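Local coordinates for protein tripartite terminase subunit 3 (Human herpesvirus 5, PDB 3N4P) that forms part of the herpesvirus motor that packages viral DNA into empty capsids, this piece being its magnesium-binding nuclease domain, at residues A77-V85 against I94-L102; L167-E178 against I271-S279. All coordinates share one frame; numbering follows the deposited sequence.

Contact 1: residues A77-V85 against I94-L102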
loop_
_atom_site.group_PDB
_atom_site.type_symbol
_atom_site.label_atom_id
_atom_site.label_comp_id
_atom_site.label_asym_id
_atom_site.label_seq_id
_atom_site.Cartn_x
_atom_site.Cartn_y
_atom_site.Cartn_z
ATOM N N ALA B 77 20.412 13.149 -25.337
ATOM C CA ALA B 77 19.423 13.820 -24.474
ATOM C C ALA B 77 18.786 12.810 -23.490
ATOM O O ALA B 77 19.464 11.865 -23.063
ATOM C CB ALA B 77 18.366 14.578 -25.323
ATOM N N SER B 78 17.513 13.010 -23.124
ATOM C CA SER B 78 16.788 12.095 -22.227
ATOM C C SER B 78 16.252 10.821 -22.921
ATOM O O SER B 78 16.677 10.468 -24.027
ATOM C CB SER B 78 15.672 12.836 -21.455
ATOM O OG SER B 78 15.125 13.944 -22.181
ATOM N N GLY B 79 15.329 10.135 -22.268
ATOM C CA GLY B 79 14.723 8.949 -22.837
ATOM C C GLY B 79 13.252 9.150 -23.152
ATOM O O GLY B 79 12.819 10.267 -23.422
ATOM N N THR B 80 12.488 8.064 -23.050
ATOM C CA THR B 80 11.089 7.959 -23.469
ATOM C C THR B 80 10.253 7.464 -22.285
ATOM O O THR B 80 10.488 6.390 -21.827
ATOM C CB THR B 80 11.020 6.889 -24.643
ATOM O OG1 THR B 80 11.725 7.365 -25.826
ATOM C CG2 THR B 80 9.563 6.487 -24.993
ATOM N N GLY B 81 9.272 8.230 -21.817
ATOM C CA GLY B 81 8.366 7.848 -20.707
ATOM C C GLY B 81 7.194 7.004 -21.194
ATOM O O GLY B 81 6.627 7.316 -22.199
ATOM N N VAL B 82 6.913 5.888 -20.523
ATOM C CA VAL B 82 5.757 5.002 -20.728
ATOM C C VAL B 82 5.071 4.799 -19.337
ATOM O O VAL B 82 5.746 4.609 -18.334
ATOM C CB VAL B 82 6.159 3.602 -21.267
ATOM C CG1 VAL B 82 4.965 2.866 -21.893
ATOM C CG2 VAL B 82 7.290 3.710 -22.285
ATOM N N ALA B 83 3.744 4.877 -19.308
ATOM C CA ALA B 83 2.960 4.595 -18.132
ATOM C C ALA B 83 1.707 3.839 -18.513
ATOM O O ALA B 83 1.076 4.067 -19.564
ATOM C CB ALA B 83 2.572 5.900 -17.397
ATOM N N ALA B 84 1.314 2.975 -17.583
ATOM C CA ALA B 84 0.177 2.102 -17.749
ATOM C C ALA B 84 -0.623 2.145 -16.459
ATOM O O ALA B 84 -0.103 1.727 -15.401
ATOM C CB ALA B 84 0.664 0.671 -18.045
ATOM N N VAL B 85 -1.874 2.639 -16.583
ATOM C CA VAL B 85 -2.842 2.857 -15.503
ATOM C C VAL B 85 -4.258 2.291 -15.760
ATOM O O VAL B 85 -4.659 2.080 -16.909
ATOM C CB VAL B 85 -2.952 4.349 -15.128
ATOM C CG1 VAL B 85 -1.556 5.021 -15.079
ATOM C CG2 VAL B 85 -3.754 5.028 -16.125
ATOM N N ILE B 94 -1.296 2.643 -10.827
ATOM C CA ILE B 94 -0.214 2.665 -11.837
ATOM C C ILE B 94 0.290 1.244 -11.908
ATOM O O ILE B 94 0.778 0.711 -10.889
ATOM C CB ILE B 94 0.934 3.607 -11.444
ATOM C CG1 ILE B 94 0.432 5.026 -11.411
ATOM C CG2 ILE B 94 2.172 3.518 -12.432
ATOM C CD1 ILE B 94 1.359 5.799 -10.575
ATOM N N TYR B 95 0.099 0.616 -13.083
ATOM C CA TYR B 95 0.507 -0.756 -13.282
ATOM C C TYR B 95 1.927 -0.928 -13.829
ATOM O O TYR B 95 2.553 -1.993 -13.666
ATOM C CB TYR B 95 -0.475 -1.450 -14.270
ATOM C CG TYR B 95 -1.898 -1.710 -13.661
ATOM C CD1 TYR B 95 -2.060 -2.537 -12.548
ATOM C CD2 TYR B 95 -3.032 -1.088 -14.180
ATOM C CE1 TYR B 95 -3.313 -2.791 -12.009
ATOM C CE2 TYR B 95 -4.328 -1.331 -13.675
ATOM C CZ TYR B 95 -4.452 -2.191 -12.596
ATOM O OH TYR B 95 -5.684 -2.445 -12.065
ATOM N N GLY B 96 2.415 0.086 -14.533
ATOM C CA GLY B 96 3.665 -0.034 -15.255
ATOM C C GLY B 96 4.289 1.305 -15.515
ATOM O O GLY B 96 3.564 2.326 -15.646
ATOM N N LEU B 97 5.631 1.322 -15.483
ATOM C CA LEU B 97 6.428 2.530 -15.790
ATOM C C LEU B 97 7.647 2.096 -16.560
ATOM O O LEU B 97 8.244 1.047 -16.271
ATOM C CB LEU B 97 6.886 3.306 -14.536
ATOM C CG LEU B 97 5.831 3.855 -13.575
ATOM C CD1 LEU B 97 6.407 4.165 -12.145
ATOM C CD2 LEU B 97 5.035 5.099 -14.139
ATOM N N GLU B 98 7.977 2.833 -17.610
ATOM C CA GLU B 98 9.264 2.658 -18.252
ATOM C C GLU B 98 9.831 4.005 -18.532
ATOM O O GLU B 98 9.104 4.944 -18.877
ATOM C CB GLU B 98 9.162 1.867 -19.544
ATOM C CG GLU B 98 8.563 0.429 -19.419
ATOM C CD GLU B 98 9.384 -0.576 -18.573
ATOM O OE1 GLU B 98 10.498 -0.286 -18.073
ATOM O OE2 GLU B 98 8.885 -1.708 -18.402
ATOM N N HIS B 99 11.157 4.086 -18.476
ATOM C CA HIS B 99 11.871 5.257 -18.918
ATOM C C HIS B 99 12.994 4.666 -19.724
ATOM O O HIS B 99 14.001 4.185 -19.195
ATOM C CB HIS B 99 12.400 6.068 -17.752
ATOM C CG HIS B 99 12.897 7.427 -18.147
ATOM N ND1 HIS B 99 13.281 8.373 -17.221
ATOM C CD2 HIS B 99 13.105 7.989 -19.367
ATOM C CE1 HIS B 99 13.711 9.454 -17.850
ATOM N NE2 HIS B 99 13.603 9.253 -19.151
ATOM N N PHE B 100 12.847 4.719 -21.032
ATOM C CA PHE B 100 13.762 3.975 -21.888
ATOM C C PHE B 100 14.794 4.837 -22.618
ATOM O O PHE B 100 14.449 5.867 -23.173
ATOM C CB PHE B 100 12.941 3.149 -22.868
ATOM C CG PHE B 100 13.750 2.601 -24.044
ATOM C CD1 PHE B 100 14.290 1.339 -23.979
ATOM C CD2 PHE B 100 13.942 3.356 -25.188
ATOM C CE1 PHE B 100 15.053 0.805 -25.079
ATOM C CE2 PHE B 100 14.703 2.851 -26.260
ATOM C CZ PHE B 100 15.238 1.575 -26.209
ATOM N N PHE B 101 16.059 4.388 -22.594
ATOM C CA PHE B 101 17.210 5.031 -23.234
ATOM C C PHE B 101 17.830 4.014 -24.193
ATOM O O PHE B 101 18.056 2.852 -23.820
ATOM C CB PHE B 101 18.322 5.397 -22.233
ATOM C CG PHE B 101 17.896 6.390 -21.186
ATOM C CD1 PHE B 101 18.199 7.730 -21.324
ATOM C CD2 PHE B 101 17.194 5.972 -20.067
ATOM C CE1 PHE B 101 17.784 8.656 -20.378
ATOM C CE2 PHE B 101 16.766 6.906 -19.108
ATOM C CZ PHE B 101 17.053 8.247 -19.269
ATOM N N LEU B 102 18.123 4.438 -25.411
ATOM C CA LEU B 102 18.585 3.500 -26.422
ATOM C C LEU B 102 19.880 2.762 -25.991
ATOM O O LEU B 102 20.927 3.386 -25.798
ATOM C CB LEU B 102 18.780 4.174 -27.787
ATOM C CG LEU B 102 18.070 5.477 -28.147
ATOM C CD1 LEU B 102 18.693 6.068 -29.426
ATOM C CD2 LEU B 102 16.542 5.346 -28.248
#

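Contact 2: residues L167-E178 against I271-S279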
loop_
_atom_site.group_PDB
_atom_site.type_symbol
_atom_site.label_atom_id
_atom_site.label_comp_id
_atom_site.label_asym_id
_atom_site.label_seq_id
_atom_site.Cartn_x
_atom_site.Cartn_y
_atom_site.Cartn_z
ATOM N N LEU B 167 -6.866 -0.490 -28.992
ATOM C CA LEU B 167 -7.430 0.750 -29.558
ATOM C C LEU B 167 -6.361 1.799 -29.391
ATOM O O LEU B 167 -5.625 1.754 -28.437
ATOM C CB LEU B 167 -8.645 1.221 -28.777
ATOM C CG LEU B 167 -9.982 0.506 -28.978
ATOM C CD1 LEU B 167 -10.124 -0.772 -28.169
ATOM C CD2 LEU B 167 -11.096 1.443 -28.659
ATOM N N PHE B 168 -6.261 2.726 -30.318
ATOM C CA PHE B 168 -5.241 3.737 -30.269
ATOM C C PHE B 168 -5.952 5.072 -30.320
ATOM O O PHE B 168 -7.071 5.175 -30.820
ATOM C CB PHE B 168 -4.238 3.612 -31.404
ATOM C CG PHE B 168 -3.167 2.611 -31.148
ATOM C CD1 PHE B 168 -3.357 1.280 -31.460
ATOM C CD2 PHE B 168 -1.958 2.991 -30.575
ATOM C CE1 PHE B 168 -2.349 0.326 -31.236
ATOM C CE2 PHE B 168 -0.940 2.035 -30.338
ATOM C CZ PHE B 168 -1.141 0.704 -30.660
ATOM N N TYR B 169 -5.342 6.086 -29.730
ATOM C CA TYR B 169 -5.983 7.407 -29.703
ATOM C C TYR B 169 -5.802 7.854 -31.141
ATOM O O TYR B 169 -4.676 7.780 -31.636
ATOM C CB TYR B 169 -5.204 8.343 -28.808
ATOM C CG TYR B 169 -5.898 9.649 -28.576
ATOM C CD1 TYR B 169 -6.566 9.892 -27.362
ATOM C CD2 TYR B 169 -5.888 10.660 -29.536
ATOM C CE1 TYR B 169 -7.226 11.109 -27.135
ATOM C CE2 TYR B 169 -6.563 11.896 -29.306
ATOM C CZ TYR B 169 -7.210 12.103 -28.114
ATOM O OH TYR B 169 -7.857 13.295 -27.883
ATOM N N HIS B 170 -6.871 8.257 -31.822
ATOM C CA HIS B 170 -6.763 8.720 -33.235
ATOM C C HIS B 170 -7.085 10.184 -33.345
ATOM O O HIS B 170 -7.990 10.693 -32.667
ATOM C CB HIS B 170 -7.667 7.936 -34.166
ATOM C CG HIS B 170 -7.088 6.628 -34.583
ATOM N ND1 HIS B 170 -6.754 6.335 -35.892
ATOM C CD2 HIS B 170 -6.774 5.530 -33.860
ATOM C CE1 HIS B 170 -6.266 5.113 -35.954
ATOM N NE2 HIS B 170 -6.268 4.602 -34.735
ATOM N N THR B 171 -6.324 10.870 -34.186
ATOM C CA THR B 171 -6.592 12.286 -34.429
ATOM C C THR B 171 -6.581 12.550 -35.940
ATOM O O THR B 171 -5.809 11.949 -36.675
ATOM C CB THR B 171 -5.584 13.221 -33.707
ATOM O OG1 THR B 171 -4.379 13.308 -34.473
ATOM C CG2 THR B 171 -5.214 12.674 -32.393
ATOM N N PRO B 172 -7.449 13.454 -36.398
ATOM C CA PRO B 172 -7.474 13.824 -37.814
ATOM C C PRO B 172 -6.151 14.463 -38.258
ATOM O O PRO B 172 -5.492 15.128 -37.470
ATOM C CB PRO B 172 -8.612 14.845 -37.880
ATOM C CG PRO B 172 -8.719 15.387 -36.485
ATOM C CD PRO B 172 -8.425 14.229 -35.601
ATOM N N ASP B 173 -5.747 14.241 -39.500
ATOM C CA ASP B 173 -4.546 14.913 -39.994
ATOM C C ASP B 173 -4.831 15.863 -41.172
ATOM O O ASP B 173 -5.573 16.834 -41.019
ATOM C CB ASP B 173 -3.418 13.904 -40.306
ATOM C CG ASP B 173 -2.272 14.539 -41.111
ATOM O OD1 ASP B 173 -1.678 15.534 -40.603
ATOM O OD2 ASP B 173 -2.009 14.071 -42.260
ATOM N N GLN B 174 -4.254 15.567 -42.336
ATOM C CA GLN B 174 -4.258 16.485 -43.483
ATOM C C GLN B 174 -5.545 16.394 -44.274
ATOM O O GLN B 174 -6.470 17.184 -44.072
ATOM C CB GLN B 174 -3.063 16.206 -44.403
ATOM C CG GLN B 174 -2.539 17.456 -45.102
ATOM C CD GLN B 174 -1.926 18.446 -44.126
ATOM O OE1 GLN B 174 -0.989 18.117 -43.386
ATOM N NE2 GLN B 174 -2.460 19.664 -44.108
ATOM N N ASN B 175 -5.590 15.412 -45.169
ATOM C CA ASN B 175 -6.782 15.120 -45.935
ATOM C C ASN B 175 -7.856 14.538 -45.023
ATOM O O ASN B 175 -8.611 13.653 -45.424
ATOM C CB ASN B 175 -6.457 14.145 -47.072
ATOM C CG ASN B 175 -5.336 14.638 -47.965
ATOM O OD1 ASN B 175 -4.401 15.299 -47.510
ATOM N ND2 ASN B 175 -5.418 14.302 -49.246
ATOM N N HIS B 176 -7.901 15.036 -43.793
ATOM C CA HIS B 176 -8.894 14.641 -42.799
ATOM C C HIS B 176 -8.897 13.159 -42.404
ATOM O O HIS B 176 -9.865 12.698 -41.804
ATOM C CB HIS B 176 -10.300 15.090 -43.238
ATOM C CG HIS B 176 -10.622 16.506 -42.877
ATOM N ND1 HIS B 176 -9.913 17.582 -43.370
ATOM C CD2 HIS B 176 -11.581 17.024 -42.073
ATOM C CE1 HIS B 176 -10.419 18.701 -42.883
ATOM N NE2 HIS B 176 -11.433 18.389 -42.094
ATOM N N ILE B 177 -7.821 12.426 -42.698
ATOM C CA ILE B 177 -7.731 11.006 -42.327
ATOM C C ILE B 177 -7.211 10.834 -40.888
ATOM O O ILE B 177 -6.276 11.525 -40.466
ATOM C CB ILE B 177 -6.854 10.206 -43.348
ATOM C CG1 ILE B 177 -7.405 8.787 -43.630
ATOM C CG2 ILE B 177 -5.371 10.254 -42.985
ATOM C CD1 ILE B 177 -7.699 7.911 -42.425
ATOM N N GLU B 178 -7.836 9.925 -40.137
ATOM C CA GLU B 178 -7.382 9.583 -38.772
ATOM C C GLU B 178 -6.033 8.882 -38.845
ATOM O O GLU B 178 -5.760 8.128 -39.788
ATOM C CB GLU B 178 -8.397 8.709 -38.031
ATOM C CG GLU B 178 -9.829 9.008 -38.431
ATOM C CD GLU B 178 -10.839 8.712 -37.337
ATOM O OE1 GLU B 178 -11.630 7.757 -37.561
ATOM O OE2 GLU B 178 -10.851 9.435 -36.291
ATOM N N ILE B 271 -14.759 11.699 -21.672
ATOM C CA ILE B 271 -14.461 12.822 -22.553
ATOM C C ILE B 271 -13.543 12.491 -23.752
ATOM O O ILE B 271 -13.601 13.169 -24.785
ATOM C CB ILE B 271 -13.893 13.991 -21.684
ATOM C CG1 ILE B 271 -15.040 14.929 -21.284
ATOM C CG2 ILE B 271 -12.809 14.767 -22.412
ATOM C CD1 ILE B 271 -14.746 15.777 -20.005
ATOM N N HIS B 272 -12.697 11.457 -23.607
ATOM C CA HIS B 272 -11.770 11.068 -24.650
ATOM C C HIS B 272 -12.123 9.724 -25.259
ATOM O O HIS B 272 -11.481 9.324 -26.176
ATOM C CB HIS B 272 -10.329 11.045 -24.102
ATOM C CG HIS B 272 -9.862 12.380 -23.615
ATOM N ND1 HIS B 272 -9.872 12.734 -22.275
ATOM C CD2 HIS B 272 -9.434 13.471 -24.296
ATOM C CE1 HIS B 272 -9.442 13.979 -22.151
ATOM N NE2 HIS B 272 -9.176 14.453 -23.359
ATOM N N ALA B 273 -13.150 9.056 -24.756
ATOM C CA ALA B 273 -13.448 7.691 -25.106
ATOM C C ALA B 273 -13.775 7.392 -26.587
ATOM O O ALA B 273 -13.366 6.346 -27.087
ATOM C CB ALA B 273 -14.457 7.081 -24.172
ATOM N N ILE B 274 -14.419 8.289 -27.319
ATOM C CA ILE B 274 -14.578 8.085 -28.752
ATOM C C ILE B 274 -13.300 8.202 -29.588
ATOM O O ILE B 274 -13.299 7.752 -30.733
ATOM C CB ILE B 274 -15.611 9.030 -29.448
ATOM C CG1 ILE B 274 -15.718 10.387 -28.750
ATOM C CG2 ILE B 274 -16.959 8.310 -29.768
ATOM C CD1 ILE B 274 -14.553 11.330 -29.081
ATOM N N ARG B 275 -12.235 8.808 -29.045
ATOM C CA ARG B 275 -10.997 9.031 -29.831
ATOM C C ARG B 275 -10.239 7.730 -30.071
ATOM O O ARG B 275 -9.471 7.599 -31.019
ATOM C CB ARG B 275 -10.070 10.075 -29.188
ATOM C CG ARG B 275 -10.643 11.511 -29.061
ATOM C CD ARG B 275 -11.005 12.106 -30.429
ATOM N NE ARG B 275 -9.842 12.542 -31.220
ATOM C CZ ARG B 275 -9.404 13.802 -31.286
ATOM N NH1 ARG B 275 -10.021 14.761 -30.604
ATOM N NH2 ARG B 275 -8.351 14.110 -32.036
ATOM N N PHE B 276 -10.491 6.761 -29.213
ATOM C CA PHE B 276 -9.814 5.493 -29.263
ATOM C C PHE B 276 -10.491 4.586 -30.289
ATOM O O PHE B 276 -11.698 4.357 -30.238
ATOM C CB PHE B 276 -9.731 4.855 -27.864
ATOM C CG PHE B 276 -8.819 5.582 -26.925
ATOM C CD1 PHE B 276 -7.480 5.210 -26.807
ATOM C CD2 PHE B 276 -9.306 6.627 -26.133
ATOM C CE1 PHE B 276 -6.613 5.877 -25.960
ATOM C CE2 PHE B 276 -8.488 7.306 -25.298
ATOM C CZ PHE B 276 -7.133 6.952 -25.163
ATOM N N ARG B 277 -9.714 4.110 -31.245
ATOM C CA ARG B 277 -10.282 3.346 -32.298
ATOM C C ARG B 277 -9.348 2.245 -32.748
ATOM O O ARG B 277 -8.128 2.377 -32.654
ATOM C CB ARG B 277 -10.629 4.248 -33.470
ATOM C CG ARG B 277 -11.440 3.522 -34.491
ATOM C CD ARG B 277 -11.986 4.491 -35.513
ATOM N NE ARG B 277 -12.746 5.597 -34.891
ATOM C CZ ARG B 277 -13.780 6.185 -35.495
ATOM N NH1 ARG B 277 -14.174 5.771 -36.714
ATOM N NH2 ARG B 277 -14.422 7.177 -34.897
ATOM N N VAL B 278 -9.919 1.162 -33.250
ATOM C CA VAL B 278 -9.075 0.087 -33.806
ATOM C C VAL B 278 -8.011 0.605 -34.804
ATOM O O VAL B 278 -8.328 1.277 -35.767
ATOM C CB VAL B 278 -9.920 -1.108 -34.278
ATOM C CG1 VAL B 278 -9.082 -2.124 -35.102
ATOM C CG2 VAL B 278 -10.520 -1.783 -33.043
ATOM N N SER B 279 -6.741 0.383 -34.460
ATOM C CA SER B 279 -5.578 0.599 -35.356
ATOM C C SER B 279 -5.269 -0.696 -36.105
ATOM O O SER B 279 -5.880 -0.992 -37.124
ATOM C CB SER B 279 -4.320 1.006 -34.538
ATOM O OG SER B 279 -3.106 0.370 -35.033
#

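Contact 1: residues A77-V85 against I94-L102
With CG anti to the backbone N (chi1 -168°), His99 lays the edge of its imidazole along the neighbouring strand, NE2 coming 3.7 Å from Gly79 N. Phe101 has CG anti to its carbonyl carbon instead (chi1 -62°), which brings its ring over Gly79: Gly79 CA lies 4.1 Å from the Phe101 ring centroid, a CH-pi contact made where glycine has no side chain to intervene. Between residues 80-85 and 94-100 the strands run antiparallel at 167°. The hydrogen-bonded pairs Thr80-Phe100 and Val82-Glu98 each exchange two backbone bonds, with Val82 N to Glu98 O at 2.9 Å and nearly straight. A classic beta bulge then interrupts the register, Tyr95 and Gly96 both facing Ala84, and the pairing resumes with Val85 and Ile94. Ala84 O accepts from Tyr95 N at 2.6 Å and from Gly96 N at 3.1 Å, both donors in the carbonyl plane.

Side chains divide between two faces. On one, Val82 CG2 packs 3.8 Å from Glu98 CB, beneath helix 109-127; the bent Glu98 chain then carries its carboxylate away to the backbone N atoms of Tyr213 and Thr214. On the other, Ala83 CB meets Leu97 CD2 at 4.2 Å, and helix 256-267 covers both. His99 ND1 is bonded to Tyr224 OH, which helps fix the ring's rotation. Thr80 OG1 bonds to Ala70 N near the magnesium ligand Asp68, and Ser78 touches Asp256, a predicted nuclease residue. The chemistry is thus that of a buried beta hairpin: main-chain bonds join the strands, and neighbouring parts of the nuclease fold satisfy Glu98 and His99.

Contact 2: residues L167-E178 against I271-S279
Main-chain hydrogen bonds join Phe168 and Arg277 in both directions, with Phe168 N to Arg277 O at 3.0 Å. Two residues on, His170 N bonds to Arg275 O from above the carbonyl plane. Arg275 also returns a side-chain bond: its NE reaches His170 O at 3.0 Å, almost straight and within the guanidinium plane.

Aromatic contacts gather on Tyr169. Its ring turns an edge to the face of Phe276 in a T-shaped pair, planes at 81° and centroids 5.3 Å apart, while Arg275 CB lies over one Tyr169 face, 3.7 Å from the ring centroid. Bends at chi2 and chi3 fold the Arg275 chain back, placing its guanidinium face above Tyr169 OH. Apolar packing continues where Leu167 CD2 touches Phe276 CB at 3.8 Å.

The charged pair is looser. Glu178 OE1 sits over the guanidinium face of Arg277, 3.3 Å from NH1; no N-H points at it, leaving a salt bridge of charge alone.

Strand 165-172 pairs in parallel with strand 133-138, whose Arg135 touches Phe276 and which is followed directly by the magnesium ligand Glu139. The arrangement is a short antiparallel strand added by the C-terminal tail to the central mixed sheet of the nuclease domain.

How the contacts relate
Both contacts pair antiparallel strands of one mixed sheet, yet they occupy different depths of the domain. Contact 1 is core, its centre about 7 Å from the centre of the chain, and joins strands adjacent in sequence. Contact 2 lies about 18 Å from that centre, partly buried, and brings together segments 93 residues apart. They do not touch, their nearest atoms being about 10 Å apart; strands 62-67 and 133-138 link them through the sheet, and helix 256-267 packs against both. Regular backbone bonding and apolar side chains on both sheet faces dominate the inner pair, whereas the outer one has only a short strand pairing and draws more on arginine and aromatic side chains.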